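Local coordinates for SUMO1 linked HERC2 ZZ domain (Small ubiquitin-related modifier 1,E3 ubiquitin-protein ligase HERC2) (Homo sapiens, PDB 6WW3) that binds histone H3 and the tail of SUMO1 through the zinc-binding ZZ domain of the E3 ubiquitin ligase HERC2, at residues A[34-37]-A[43-46]. Sequence-based numbering, arbitrary orientation.
With ZN (zinc ion), chain C; ZN (zinc ion), chain D.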
loop_
_atom_site.group_PDB
_atom_site.type_symbol
_atom_site.label_atom_id
_atom_site.label_comp_id
_atom_site.label_asym_id
_atom_site.label_seq_id
_atom_site.Cartn_x
_atom_site.Cartn_y
_atom_site.Cartn_z
ATOM N N PHE A 34 7.305 3.767 -3.028
ATOM C CA PHE A 34 7.086 2.350 -2.757
ATOM C C PHE A 34 5.796 2.167 -1.969
ATOM O O PHE A 34 5.618 2.786 -0.915
ATOM C CB PHE A 34 8.277 1.747 -1.993
ATOM C CG PHE A 34 8.232 0.235 -1.856
ATOM C CD1 PHE A 34 7.393 -0.370 -0.931
ATOM C CD2 PHE A 34 9.042 -0.572 -2.649
ATOM C CE1 PHE A 34 7.345 -1.764 -0.807
ATOM C CE2 PHE A 34 9.018 -1.958 -2.524
ATOM C CZ PHE A 34 8.160 -2.556 -1.595
ATOM N N ASP A 35 4.930 1.282 -2.454
ATOM C CA ASP A 35 3.636 1.017 -1.839
ATOM C C ASP A 35 3.404 -0.483 -1.738
ATOM O O ASP A 35 3.863 -1.251 -2.582
ATOM C CB ASP A 35 2.485 1.659 -2.631
ATOM C CG ASP A 35 2.649 3.161 -2.796
ATOM O OD1 ASP A 35 3.283 3.588 -3.780
ATOM O OD2 ASP A 35 2.119 3.916 -1.959
ATOM N N PHE A 36 2.685 -0.887 -0.686
ATOM C CA PHE A 36 2.226 -2.255 -0.469
ATOM C C PHE A 36 0.707 -2.281 -0.394
ATOM O O PHE A 36 0.106 -1.407 0.229
ATOM C CB PHE A 36 2.745 -2.814 0.861
ATOM C CG PHE A 36 4.076 -3.494 0.783
ATOM C CD1 PHE A 36 4.476 -4.159 -0.361
ATOM C CD2 PHE A 36 4.918 -3.498 1.884
ATOM C CE1 PHE A 36 5.693 -4.810 -0.406
ATOM C CE2 PHE A 36 6.141 -4.149 1.837
ATOM C CZ PHE A 36 6.525 -4.804 0.692
ATOM N N CYS A 37 0.084 -3.308 -0.962
ATOM C CA CYS A 37 -1.268 -3.616 -0.525
ATOM C C CYS A 37 -1.203 -4.239 0.873
ATOM O O CYS A 37 -0.122 -4.495 1.413
ATOM C CB CYS A 37 -1.976 -4.533 -1.520
ATOM S SG CYS A 37 -1.391 -6.244 -1.490
ATOM N N THR A 43 3.166 -9.563 4.762
ATOM C CA THR A 43 3.869 -10.812 4.453
ATOM C C THR A 43 5.208 -10.627 3.751
ATOM O O THR A 43 6.060 -11.519 3.801
ATOM C CB THR A 43 2.985 -11.730 3.598
ATOM O OG1 THR A 43 2.694 -11.103 2.339
ATOM C CG2 THR A 43 1.684 -12.034 4.311
ATOM N N LYS A 44 5.387 -9.529 3.033
ATOM C CA LYS A 44 6.623 -9.333 2.291
ATOM C C LYS A 44 7.700 -8.745 3.181
ATOM O O LYS A 44 7.427 -7.951 4.084
ATOM C CB LYS A 44 6.417 -8.425 1.077
ATOM C CG LYS A 44 6.190 -9.136 -0.253
ATOM C CD LYS A 44 4.967 -9.975 -0.297
ATOM C CE LYS A 44 4.625 -10.294 -1.734
ATOM N NZ LYS A 44 3.472 -11.230 -1.784
ATOM N N LYS A 45 8.940 -9.129 2.898
ATOM C CA LYS A 45 10.081 -8.578 3.609
ATOM C C LYS A 45 10.426 -7.194 3.060
ATOM O O LYS A 45 10.348 -6.947 1.852
ATOM C CB LYS A 45 11.263 -9.543 3.496
ATOM N N HIS A 46 10.776 -6.284 3.966
ATOM C CA HIS A 46 11.123 -4.917 3.620
ATOM C C HIS A 46 12.064 -4.426 4.702
ATOM O O HIS A 46 12.045 -4.946 5.820
ATOM C CB HIS A 46 9.876 -4.018 3.529
ATOM C CG HIS A 46 10.092 -2.744 2.769
ATOM N ND1 HIS A 46 10.026 -2.678 1.396
ATOM C CD2 HIS A 46 10.370 -1.487 3.191
ATOM C CE1 HIS A 46 10.254 -1.438 1.005
ATOM N NE2 HIS A 46 10.477 -0.697 2.074
HETATM ZN ZN ZN C . 0.529 -6.605 -2.940
HETATM ZN ZN ZN D . 10.885 1.362 2.172
#
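His-46 reaches across to the two phenylalanines of 34-37, and its side chain is the one to follow. His-46 CB comes first, lying at the edge of the Phe-36 ring, 4.1 Å from Phe-36 CE2. With CG anti to the backbone N (chi1 -162°), the imidazole is carried on past Phe-36 to Phe-34. There His-46 ND1 sits 3.5 Å from Phe-34 CZ, and His-46 CE1 rests over the centre of that ring, 3.4 Å from Phe-34 CE1. The Phe-34 and His-46 ring planes meet obliquely, at 49°. At the tip His-46 NE2 binds the zinc ion ZN at 2.1 Å, flanked by His-46 CD2 and CE1, each 3.1 Å from ZN; Cys-28, Cys-31 and His-50 complete the site. Cutting Phe-34 back to an alanine is likely to open a gap beside CE1 and ND1 of the imidazole, leaving zinc, Phe-36 and Phe-52 to hold the ring. Further along, Phe-36 CZ lies 3.6 Å from Lys-44 CB, while the lysine chain bends at chi2 and leads its amine away. Cys-37 SG binds the other zinc, with Cys-13, Cys-16 and Cys-40. Segment 34-37 thus carries a ligand of the four-cysteine site and packs its phenylalanines on a ligand of the second, the two-zinc plan characteristic of a ZZ-type zinc finger, here the HERC2 part of the fusion.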